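Long-range contacts in hypothetical protein Atu0120 (Agrobacterium tumefaciens, PDB 2I6H), which is of unknown function but forms a compact, mainly helical domain of the DUF924 family that carries bound calcium ions in the crystal: residues Asp26-Ala31 and Asp74-Gly79; His56-Phe61 and Asp91-Asn96; His103-Asp108 and Pro180-Ile185; Phe134-Phe139 and Asp153-Leu158. All blocks are in the same frame, centred on the assembly; numbering follows the deposited sequence.

Contact 1 (Asp26-Ala31 and Asp74-Gly79); sequences DTAALA and DGWLEG. With CA (calcium ion), chain C.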
# COMPACT_ATOMS: atom_id res chain seq x y z
N ASP A 26 -25.74 -7.15 17.11
CA ASP A 26 -24.41 -6.50 17.10
C ASP A 26 -23.56 -6.81 18.34
O ASP A 26 -22.31 -6.63 18.32
CB ASP A 26 -24.58 -5.00 16.95
CG ASP A 26 -25.28 -4.36 18.13
OD1 ASP A 26 -26.40 -4.76 18.44
OD2 ASP A 26 -24.75 -3.41 18.73
N THR A 27 -24.23 -7.24 19.42
CA THR A 27 -23.52 -7.61 20.66
C THR A 27 -22.94 -9.04 20.66
O THR A 27 -22.39 -9.50 21.70
CB THR A 27 -24.47 -7.53 21.86
OG1 THR A 27 -25.62 -8.33 21.59
CG2 THR A 27 -24.87 -6.05 22.18
N ALA A 28 -23.08 -9.74 19.52
CA ALA A 28 -22.63 -11.14 19.40
C ALA A 28 -21.14 -11.31 19.76
O ALA A 28 -20.27 -10.56 19.27
CB ALA A 28 -22.88 -11.67 17.97
N ALA A 29 -20.85 -12.35 20.54
CA ALA A 29 -19.45 -12.74 20.74
C ALA A 29 -18.76 -13.04 19.42
O ALA A 29 -17.60 -12.69 19.24
CB ALA A 29 -19.37 -13.93 21.67
N LEU A 30 -19.48 -13.70 18.50
CA LEU A 30 -18.89 -14.08 17.21
C LEU A 30 -18.37 -12.85 16.46
O LEU A 30 -17.28 -12.91 15.87
CB LEU A 30 -19.93 -14.83 16.37
CG LEU A 30 -19.43 -15.36 15.00
CD1 LEU A 30 -18.32 -16.41 15.16
CD2 LEU A 30 -20.65 -15.96 14.29
N ALA A 31 -19.14 -11.77 16.44
CA ALA A 31 -18.67 -10.56 15.73
C ALA A 31 -17.37 -10.03 16.36
O ALA A 31 -16.40 -9.69 15.66
CB ALA A 31 -19.78 -9.46 15.72
N ASP A 74 -27.84 -9.63 9.68
CA ASP A 74 -28.10 -8.24 9.30
C ASP A 74 -28.11 -7.33 10.52
O ASP A 74 -27.84 -6.14 10.39
CB ASP A 74 -29.45 -8.05 8.56
CG ASP A 74 -29.49 -8.69 7.15
OD1 ASP A 74 -28.66 -9.56 6.81
OD2 ASP A 74 -30.41 -8.32 6.38
N GLY A 75 -28.47 -7.90 11.66
CA GLY A 75 -28.47 -7.18 12.93
C GLY A 75 -27.11 -6.59 13.30
O GLY A 75 -27.03 -5.67 14.12
N TRP A 76 -26.04 -7.13 12.71
CA TRP A 76 -24.69 -6.61 12.97
C TRP A 76 -24.50 -5.19 12.44
O TRP A 76 -23.56 -4.48 12.83
CB TRP A 76 -23.61 -7.56 12.40
CG TRP A 76 -23.51 -8.86 13.14
CD1 TRP A 76 -24.41 -9.37 14.07
CD2 TRP A 76 -22.47 -9.83 13.02
NE1 TRP A 76 -23.98 -10.63 14.51
CE2 TRP A 76 -22.79 -10.92 13.89
CE3 TRP A 76 -21.30 -9.90 12.25
CZ2 TRP A 76 -21.96 -12.05 14.00
CZ3 TRP A 76 -20.47 -11.05 12.38
CH2 TRP A 76 -20.81 -12.09 13.26
N LEU A 77 -25.39 -4.77 11.54
CA LEU A 77 -25.35 -3.38 11.07
C LEU A 77 -25.56 -2.38 12.24
O LEU A 77 -25.24 -1.20 12.11
CB LEU A 77 -26.38 -3.14 9.96
CG LEU A 77 -25.99 -3.77 8.60
CD1 LEU A 77 -27.21 -3.72 7.66
CD2 LEU A 77 -24.72 -3.08 7.97
N GLU A 78 -26.12 -2.86 13.36
CA GLU A 78 -26.35 -1.95 14.49
C GLU A 78 -25.05 -1.41 15.15
O GLU A 78 -25.07 -0.31 15.75
CB GLU A 78 -27.25 -2.65 15.53
CG GLU A 78 -27.56 -1.76 16.69
CD GLU A 78 -28.52 -2.39 17.72
OE1 GLU A 78 -29.14 -3.45 17.48
OE2 GLU A 78 -28.65 -1.79 18.81
N GLY A 79 -23.96 -2.18 15.06
CA GLY A 79 -22.69 -1.84 15.76
C GLY A 79 -21.57 -1.54 14.76
O GLY A 79 -21.55 -2.11 13.67
CA CA C . -30.11 -3.46 19.82
O HOH W 1 -28.38 -5.90 16.42
O HOH W 2 -28.03 -4.72 20.36
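G75 meets D26 through a water: the carbonyl oxygen of G75 and the amide nitrogen of D26 both hydrogen-bond water 1, which lies 2.7 Å from G75 O and 3.0 Å from D26 N. At W76 the chain enters a short 3-10 turn and the indole reaches across to the start of helix 29-41. A31 puts its methyl squarely over one face, with CB 3.5 Å from the centroid of the six-membered ring and only 2° off the normal, a well-centred CH-pi contact. L30 comes in at the rim instead, its CG 4.0 Å from W76 CH2 and near the ring plane. A28 CB touches the pyrrole side at an oblique angle, while NE1 itself is taken by the carbonyl of M23. E78 is the polar end of the contact. Its CG stands anti to the backbone N (chi1 -178°) and the chain stays extended, carrying the carboxylate out beside that of D26, the two planes stacked 25° apart. Such a pair of acids would probably repel, and the calcium ion should ease this: E78 grips it with both oxygens, OE1 at 2.5 Å and OE2 at 2.4 Å, whereas D26 OD1 accepts a hydrogen bond from water 2, itself a calcium ligand. Water 1 also bonds to OE1. G79 follows at the N-cap of helix 80-97, its N packed 3.5 Å from D26 CB. The 3-10 turn before helix 80-97 thus packs on the start of helix 29-41, beside a calcium site with E78 as bidentate ligand and D26 in the second shell.

Contact 2 (His56-Phe61 and Asp91-Asn96); sequences HFHDRF and DQFPRN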
# COMPACT_ATOMS: atom_id res chain seq x y z
N HIS A 56 -6.36 -20.72 8.26
CA HIS A 56 -6.75 -20.34 9.58
C HIS A 56 -8.10 -19.58 9.58
O HIS A 56 -9.00 -19.86 10.39
CB HIS A 56 -5.59 -19.50 10.14
CG HIS A 56 -5.75 -19.11 11.57
ND1 HIS A 56 -4.92 -18.19 12.19
CD2 HIS A 56 -6.63 -19.52 12.53
CE1 HIS A 56 -5.28 -18.05 13.45
NE2 HIS A 56 -6.32 -18.84 13.68
N PHE A 57 -8.22 -18.62 8.68
CA PHE A 57 -9.43 -17.79 8.55
C PHE A 57 -10.60 -18.73 8.23
O PHE A 57 -11.68 -18.65 8.81
CB PHE A 57 -9.17 -16.79 7.41
CG PHE A 57 -10.08 -15.60 7.37
CD1 PHE A 57 -11.07 -15.37 8.34
CD2 PHE A 57 -9.92 -14.67 6.32
CE1 PHE A 57 -11.92 -14.25 8.26
CE2 PHE A 57 -10.75 -13.55 6.25
CZ PHE A 57 -11.75 -13.35 7.22
N HIS A 58 -10.37 -19.66 7.32
CA HIS A 58 -11.43 -20.62 6.95
C HIS A 58 -11.85 -21.54 8.13
O HIS A 58 -13.06 -21.74 8.37
CB HIS A 58 -10.97 -21.46 5.76
CG HIS A 58 -12.01 -22.38 5.23
ND1 HIS A 58 -12.26 -23.62 5.79
CD2 HIS A 58 -12.91 -22.24 4.22
CE1 HIS A 58 -13.24 -24.21 5.12
NE2 HIS A 58 -13.65 -23.39 4.17
N ASP A 59 -10.85 -22.08 8.85
CA ASP A 59 -11.13 -22.92 10.01
C ASP A 59 -12.01 -22.20 11.04
O ASP A 59 -12.96 -22.80 11.57
CB ASP A 59 -9.82 -23.41 10.65
CG ASP A 59 -10.04 -24.33 11.86
OD1 ASP A 59 -10.90 -25.23 11.80
OD2 ASP A 59 -9.32 -24.17 12.86
N ARG A 60 -11.70 -20.94 11.31
CA ARG A 60 -12.46 -20.15 12.30
C ARG A 60 -13.88 -19.78 11.80
O ARG A 60 -14.86 -19.96 12.53
CB ARG A 60 -11.70 -18.86 12.66
CG ARG A 60 -10.40 -19.06 13.48
CD ARG A 60 -10.59 -19.48 14.94
NE ARG A 60 -11.60 -18.74 15.70
CZ ARG A 60 -11.40 -17.64 16.43
NH1 ARG A 60 -10.21 -17.06 16.53
NH2 ARG A 60 -12.44 -17.12 17.09
N PHE A 61 -13.96 -19.23 10.59
CA PHE A 61 -15.10 -18.39 10.21
C PHE A 61 -15.87 -18.79 8.96
O PHE A 61 -16.71 -18.02 8.49
CB PHE A 61 -14.72 -16.89 10.24
CG PHE A 61 -14.21 -16.44 11.58
CD1 PHE A 61 -14.96 -16.68 12.75
CD2 PHE A 61 -12.97 -15.78 11.69
CE1 PHE A 61 -14.49 -16.29 14.03
CE2 PHE A 61 -12.48 -15.36 12.93
CZ PHE A 61 -13.25 -15.62 14.12
N ASP A 91 -16.42 -9.46 2.14
CA ASP A 91 -15.46 -8.90 1.20
C ASP A 91 -14.07 -9.54 1.31
O ASP A 91 -13.45 -9.83 0.28
CB ASP A 91 -15.36 -7.37 1.40
CG ASP A 91 -14.38 -6.71 0.40
OD1 ASP A 91 -14.75 -6.53 -0.79
OD2 ASP A 91 -13.23 -6.43 0.83
N GLN A 92 -13.58 -9.74 2.53
CA GLN A 92 -12.24 -10.31 2.70
C GLN A 92 -12.19 -11.84 2.65
O GLN A 92 -11.42 -12.43 1.85
CB GLN A 92 -11.60 -9.80 3.99
CG GLN A 92 -11.32 -8.31 3.95
CD GLN A 92 -10.26 -8.00 2.93
OE1 GLN A 92 -9.10 -8.33 3.12
NE2 GLN A 92 -10.68 -7.36 1.81
N PHE A 93 -13.01 -12.47 3.48
CA PHE A 93 -13.07 -13.95 3.56
C PHE A 93 -13.07 -14.66 2.17
O PHE A 93 -12.26 -15.58 1.95
CB PHE A 93 -14.26 -14.40 4.42
CG PHE A 93 -14.32 -15.89 4.65
CD1 PHE A 93 -13.78 -16.45 5.84
CD2 PHE A 93 -14.87 -16.75 3.68
CE1 PHE A 93 -13.82 -17.85 6.06
CE2 PHE A 93 -14.92 -18.14 3.89
CZ PHE A 93 -14.39 -18.71 5.09
N PRO A 94 -13.94 -14.24 1.23
CA PRO A 94 -13.98 -14.91 -0.08
C PRO A 94 -12.66 -14.80 -0.84
O PRO A 94 -12.27 -15.75 -1.54
CB PRO A 94 -15.07 -14.14 -0.86
CG PRO A 94 -15.90 -13.48 0.17
CD PRO A 94 -14.93 -13.15 1.30
N ARG A 95 -11.97 -13.67 -0.68
CA ARG A 95 -10.69 -13.46 -1.35
C ARG A 95 -9.53 -14.27 -0.74
O ARG A 95 -8.55 -14.59 -1.43
CB ARG A 95 -10.37 -11.96 -1.40
CG ARG A 95 -11.35 -11.20 -2.31
CD ARG A 95 -11.21 -9.66 -2.26
NE ARG A 95 -11.92 -9.18 -3.44
CZ ARG A 95 -13.26 -9.18 -3.60
NH1 ARG A 95 -13.77 -8.82 -4.77
NH2 ARG A 95 -14.10 -9.52 -2.60
N ASN A 96 -9.64 -14.58 0.55
CA ASN A 96 -8.68 -15.50 1.18
C ASN A 96 -9.02 -16.96 0.93
O ASN A 96 -8.10 -17.78 0.76
CB ASN A 96 -8.63 -15.29 2.69
CG ASN A 96 -8.03 -13.96 3.09
OD1 ASN A 96 -8.77 -12.97 3.33
ND2 ASN A 96 -6.67 -13.89 3.10
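F93 of helix 80-97 reaches over to F57, H58 and F61 of helix 51-69, and its path can be followed outward from the backbone. CB already touches the far end of F57, lying 3.9 Å from F57 CZ, and the CA behind it sits against F57 CE2. With CG anti to the backbone N (chi1 -175°), the ring then runs out past F57 instead of lying flat on it. CD1 stands over the centre of the F57 face, 3.8 Å from F57 CE1, giving a T-shaped pair: the edge of F93 points at the face of F57, with centroids 5.1 Å apart and planes at 73°. This is aromatic packing between two helices that follow each other in the chain within an all-helical fold; the axes of segments 56-61 and 91-96 approach to 10.1 Å, crossing steeply, their N-to-C directions 125° apart. Farther out, CE1 reaches the opposing backbone, 3.6 Å from F57 O, which lies at the edge of the F93 ring, and 3.7 Å from F61 C. At the tip, CZ meets H58, 3.9 Å from its CD2, where the contact runs out toward solvent. H65 adds a nearly parallel ring to the surroundings of F93. F57 is held at its rim as well: N96 brings OD1 to 3.6 Å from F57 CE2, close to the ring plane, while N96 ND2 is hydrogen-bonded to D54 on the same helix as F57. From helix 29-41, F37 and W38 bring further rings against F57.

Contact 3 (His103-Asp108 and Pro180-Ile185); sequences HMYATD and PHRNGI
R182 lays its guanidinium flat on the ring of Y105, centres 4.1 Å apart and planes only 13° from parallel, a stacked cation-pi pair. The arginine chain is extended from CG to NE, and it crosses the ring at a slant, its guanidinium over the CD1/CE1 side: CG lies near the phenol end, 3.5 Å from Y105 OH, CD sits over the face, and NE comes down 3.4 Å from Y105 CE1. CD makes a CH-pi contact of its own, 16° off the ring normal. On the opposite face M104 CB covers the ring centre, so the tyrosine is clamped between its own neighbour and the arginine. I185 approaches from yet another side, placing CG2 at the ring edge, 4.3 Å from Y105 CE2; its CD1 also meets the methyl of selenomethionine M104 in a spacing too tight to be trusted in detail. D108 and R182 face each other without a direct bond. Water 3 joins them, donating to D108 OD2 at 2.6 Å and accepting from R182 NH1 at 2.8 Å. Second partners fix both charges: R95 makes a salt bridge to D108 OD2, and the carbonyl of H141 takes R182 NH2. In the fold this is surface packing, a cation-pi stack that joins the type I beta turn from Y105 to D108, just before helix 108-120, to segment 180-185 where it enters helix 183-186.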
# COMPACT_ATOMS: atom_id res chain seq x y z
N HIS A 103 -16.73 -18.11 -6.55
CA HIS A 103 -17.12 -17.87 -5.16
C HIS A 103 -16.40 -16.64 -4.60
O HIS A 103 -16.91 -16.03 -3.68
CB HIS A 103 -16.86 -19.08 -4.27
CG HIS A 103 -17.70 -20.27 -4.63
ND1 HIS A 103 -19.07 -20.31 -4.42
CD2 HIS A 103 -17.37 -21.44 -5.23
CE1 HIS A 103 -19.54 -21.49 -4.81
NE2 HIS A 103 -18.53 -22.19 -5.33
N MSE A 104 -15.25 -16.28 -5.17
CA MSE A 104 -14.51 -15.10 -4.67
C MSE A 104 -15.36 -13.80 -4.74
O MSE A 104 -15.16 -12.88 -3.90
CB MSE A 104 -13.25 -14.88 -5.48
CG MSE A 104 -12.12 -15.59 -4.94
SE MSE A 104 -10.57 -14.94 -6.05
CE MSE A 104 -11.11 -15.48 -7.76
N TYR A 105 -16.32 -13.75 -5.69
CA TYR A 105 -17.10 -12.52 -5.96
C TYR A 105 -18.57 -12.63 -5.56
O TYR A 105 -19.32 -11.64 -5.65
CB TYR A 105 -16.99 -12.14 -7.47
CG TYR A 105 -15.56 -12.24 -7.96
CD1 TYR A 105 -14.56 -11.44 -7.39
CD2 TYR A 105 -15.19 -13.17 -8.93
CE1 TYR A 105 -13.21 -11.55 -7.79
CE2 TYR A 105 -13.85 -13.28 -9.33
CZ TYR A 105 -12.88 -12.46 -8.76
OH TYR A 105 -11.56 -12.53 -9.12
N ALA A 106 -18.99 -13.84 -5.14
CA ALA A 106 -20.43 -14.13 -4.99
C ALA A 106 -21.15 -13.23 -3.98
O ALA A 106 -22.33 -12.92 -4.17
CB ALA A 106 -20.66 -15.63 -4.63
N THR A 107 -20.44 -12.79 -2.94
CA THR A 107 -21.09 -11.95 -1.89
C THR A 107 -20.68 -10.48 -2.00
O THR A 107 -20.90 -9.68 -1.05
CB THR A 107 -20.78 -12.47 -0.44
OG1 THR A 107 -19.35 -12.61 -0.20
CG2 THR A 107 -21.44 -13.82 -0.21
N ASP A 108 -20.05 -10.12 -3.12
CA ASP A 108 -19.60 -8.72 -3.28
C ASP A 108 -20.79 -7.74 -3.30
O ASP A 108 -20.71 -6.68 -2.65
CB ASP A 108 -18.71 -8.53 -4.49
CG ASP A 108 -17.27 -9.06 -4.27
OD1 ASP A 108 -16.90 -9.43 -3.13
OD2 ASP A 108 -16.48 -9.08 -5.25
N PRO A 180 -10.73 -7.23 -16.11
CA PRO A 180 -10.45 -8.29 -17.08
C PRO A 180 -9.81 -9.51 -16.47
O PRO A 180 -10.01 -10.60 -17.03
CB PRO A 180 -9.46 -7.61 -18.06
CG PRO A 180 -9.85 -6.21 -18.00
CD PRO A 180 -10.06 -5.98 -16.51
N HIS A 181 -9.06 -9.36 -15.36
CA HIS A 181 -8.49 -10.54 -14.68
C HIS A 181 -9.57 -11.56 -14.25
O HIS A 181 -9.24 -12.73 -14.04
CB HIS A 181 -7.62 -10.13 -13.49
CG HIS A 181 -6.20 -9.76 -13.86
ND1 HIS A 181 -5.28 -10.70 -14.30
CD2 HIS A 181 -5.55 -8.57 -13.85
CE1 HIS A 181 -4.13 -10.10 -14.54
NE2 HIS A 181 -4.27 -8.81 -14.28
N ARG A 182 -10.83 -11.13 -14.13
CA ARG A 182 -11.91 -12.04 -13.70
C ARG A 182 -12.55 -12.83 -14.85
O ARG A 182 -13.40 -13.69 -14.61
CB ARG A 182 -13.02 -11.26 -13.00
CG ARG A 182 -12.54 -10.49 -11.78
CD ARG A 182 -13.72 -9.80 -11.10
NE ARG A 182 -13.29 -8.95 -10.00
CZ ARG A 182 -14.15 -8.31 -9.20
NH1 ARG A 182 -15.47 -8.45 -9.40
NH2 ARG A 182 -13.71 -7.55 -8.20
N ASN A 183 -12.19 -12.48 -16.08
CA ASN A 183 -12.90 -13.00 -17.28
C ASN A 183 -12.90 -14.51 -17.38
O ASN A 183 -13.94 -15.12 -17.69
CB ASN A 183 -12.32 -12.38 -18.57
CG ASN A 183 -12.65 -10.94 -18.72
OD1 ASN A 183 -13.41 -10.38 -17.91
ND2 ASN A 183 -12.09 -10.31 -19.76
N GLY A 184 -11.76 -15.13 -17.08
CA GLY A 184 -11.66 -16.60 -17.16
C GLY A 184 -12.60 -17.25 -16.17
O GLY A 184 -13.38 -18.16 -16.51
N ILE A 185 -12.54 -16.79 -14.93
CA ILE A 185 -13.34 -17.37 -13.84
C ILE A 185 -14.85 -17.15 -14.10
O ILE A 185 -15.70 -17.99 -13.75
CB ILE A 185 -12.95 -16.71 -12.49
CG1 ILE A 185 -11.56 -17.16 -12.06
CG2 ILE A 185 -13.97 -17.06 -11.39
CD1 ILE A 185 -10.93 -16.21 -11.00
O HOH W 3 -17.29 -7.72 -7.37

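Contact 4 (Phe134-Phe139 and Asp153-Leu158); sequences FFYLPF and DLNQPL
Y136 and L154 bring their CA atoms to 6.7 Å, the nearest CA pair across the two segments, where the chain entering helix 137-140 runs past residues 153-158. L154 sits on the tyrosine: its CB stands over the ring centre, 3.7 Å from the centroid and 8° off the normal, a CH-pi contact. With CG anti to the carbonyl carbon (chi1 -72°), L154 continues across the same ring and brings CD1 to 3.6 Å from Y136 CD1. That methyl also touches F139 CD2 at 4.0 Å, and F139 in turn packs on A115 and I119 of helix 108-120. Segments 134-139 and 153-158 meet here within the all-helical fold, with Y136 and L154 at the centre of the packing. At the ring edge L158 CD1 approaches Y136 CE2, while N155, whose ND2 bonds back to the A151 carbonyl, has its OD1 near the ring plane. The phenol end is polar and well supplied. Water 4 donates to Y136 OH at 2.8 Å and to L154 O at 2.6 Å, tying the hydroxyl to the L154 backbone, and D124 OD2 is a further hydrogen-bond partner of the hydroxyl.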
# COMPACT_ATOMS: atom_id res chain seq x y z
N PHE A 134 -11.39 -1.26 5.42
CA PHE A 134 -12.27 -2.44 5.19
C PHE A 134 -13.74 -2.14 4.87
O PHE A 134 -14.43 -2.98 4.26
CB PHE A 134 -12.04 -3.49 6.29
CG PHE A 134 -10.60 -3.90 6.34
CD1 PHE A 134 -10.11 -4.72 5.31
CD2 PHE A 134 -9.70 -3.35 7.28
CE1 PHE A 134 -8.76 -5.07 5.24
CE2 PHE A 134 -8.30 -3.69 7.22
CZ PHE A 134 -7.85 -4.56 6.19
N PHE A 135 -14.22 -0.95 5.27
CA PHE A 135 -15.54 -0.46 4.85
C PHE A 135 -15.51 0.07 3.40
O PHE A 135 -16.57 0.26 2.80
CB PHE A 135 -16.02 0.68 5.80
CG PHE A 135 -16.39 0.20 7.16
CD1 PHE A 135 -17.62 -0.43 7.39
CD2 PHE A 135 -15.50 0.35 8.22
CE1 PHE A 135 -17.98 -0.90 8.69
CE2 PHE A 135 -15.85 -0.08 9.53
CZ PHE A 135 -17.11 -0.73 9.76
N TYR A 136 -14.32 0.32 2.85
CA TYR A 136 -14.21 0.99 1.52
C TYR A 136 -13.86 0.00 0.41
O TYR A 136 -14.19 0.20 -0.77
CB TYR A 136 -13.15 2.11 1.60
CG TYR A 136 -13.38 3.10 2.73
CD1 TYR A 136 -14.68 3.32 3.28
CD2 TYR A 136 -12.31 3.87 3.21
CE1 TYR A 136 -14.85 4.28 4.32
CE2 TYR A 136 -12.47 4.81 4.24
CZ TYR A 136 -13.74 5.01 4.78
OH TYR A 136 -13.90 5.94 5.79
N LEU A 137 -13.16 -1.07 0.80
CA LEU A 137 -12.73 -2.07 -0.17
C LEU A 137 -13.88 -2.65 -1.03
O LEU A 137 -13.66 -2.93 -2.22
CB LEU A 137 -11.88 -3.18 0.49
CG LEU A 137 -10.51 -2.69 1.00
CD1 LEU A 137 -9.83 -3.82 1.77
CD2 LEU A 137 -9.65 -2.28 -0.20
N PRO A 138 -15.09 -2.87 -0.43
CA PRO A 138 -16.20 -3.35 -1.29
C PRO A 138 -16.44 -2.41 -2.49
O PRO A 138 -16.80 -2.88 -3.57
CB PRO A 138 -17.40 -3.42 -0.33
CG PRO A 138 -16.77 -3.72 1.00
CD PRO A 138 -15.51 -2.79 0.98
N PHE A 139 -16.20 -1.11 -2.32
CA PHE A 139 -16.40 -0.17 -3.44
C PHE A 139 -15.28 -0.35 -4.49
O PHE A 139 -15.57 -0.35 -5.69
CB PHE A 139 -16.54 1.26 -2.93
CG PHE A 139 -17.71 1.42 -1.99
CD1 PHE A 139 -19.01 1.43 -2.52
CD2 PHE A 139 -17.51 1.49 -0.61
CE1 PHE A 139 -20.14 1.59 -1.65
CE2 PHE A 139 -18.62 1.62 0.26
CZ PHE A 139 -19.93 1.67 -0.27
N ASP A 153 -13.01 8.75 -3.20
CA ASP A 153 -13.40 9.81 -2.26
C ASP A 153 -13.21 9.35 -0.83
O ASP A 153 -12.70 10.08 0.01
CB ASP A 153 -14.89 10.15 -2.46
CG ASP A 153 -15.16 10.92 -3.77
OD1 ASP A 153 -14.20 11.39 -4.42
OD2 ASP A 153 -16.34 11.00 -4.16
N LEU A 154 -13.62 8.12 -0.55
CA LEU A 154 -13.51 7.61 0.81
C LEU A 154 -12.07 7.41 1.24
O LEU A 154 -11.74 7.62 2.42
CB LEU A 154 -14.30 6.30 0.93
CG LEU A 154 -15.83 6.45 0.89
CD1 LEU A 154 -16.45 5.08 0.68
CD2 LEU A 154 -16.34 7.13 2.18
N ASN A 155 -11.20 7.04 0.30
CA ASN A 155 -9.78 6.82 0.63
C ASN A 155 -8.94 8.11 0.66
O ASN A 155 -7.79 8.10 1.13
CB ASN A 155 -9.13 5.80 -0.31
CG ASN A 155 -9.50 4.34 0.02
OD1 ASN A 155 -8.87 3.68 0.87
ND2 ASN A 155 -10.52 3.81 -0.66
N GLN A 156 -9.49 9.20 0.13
CA GLN A 156 -8.71 10.44 0.09
C GLN A 156 -8.16 10.83 1.49
O GLN A 156 -6.93 11.07 1.62
CB GLN A 156 -9.47 11.59 -0.61
CG GLN A 156 -8.65 12.84 -0.90
CD GLN A 156 -8.08 12.94 -2.32
OE1 GLN A 156 -8.50 12.21 -3.24
NE2 GLN A 156 -7.14 13.87 -2.52
N PRO A 157 -9.03 10.88 2.54
CA PRO A 157 -8.49 11.19 3.88
C PRO A 157 -7.47 10.18 4.39
O PRO A 157 -6.60 10.55 5.17
CB PRO A 157 -9.70 11.11 4.81
CG PRO A 157 -10.91 11.04 3.93
CD PRO A 157 -10.51 10.74 2.54
N LEU A 158 -7.59 8.92 3.98
CA LEU A 158 -6.60 7.90 4.42
C LEU A 158 -5.25 8.17 3.76
O LEU A 158 -4.19 7.88 4.35
CB LEU A 158 -7.08 6.49 4.06
CG LEU A 158 -8.34 5.92 4.75
CD1 LEU A 158 -8.59 4.48 4.31
CD2 LEU A 158 -8.16 5.97 6.25
O HOH W 4 -12.89 8.25 4.61

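In the fold
Helix 80-97 is the common thread: contact 1 ends at its N-cap, contact 2 uses its C-terminal half, and R95 from that half makes a salt bridge to D108 of contact 3 while D91 and Q92 pack on L137 and P138 of contact 4. Contacts 1 and 2 alternate along the chain and touch where L30 meets F61, their centres about 18 Å apart. Contact 4 lies within the chain span bridged by contact 3, with about 21 Å between centres and no touch. Contacts 1 and 3 have centres about 28 Å apart, on opposite sides of the chain's centre. Together they tie helix 29-41, helices 51-69 and 80-97, and segment 180-185 into one compact helical domain.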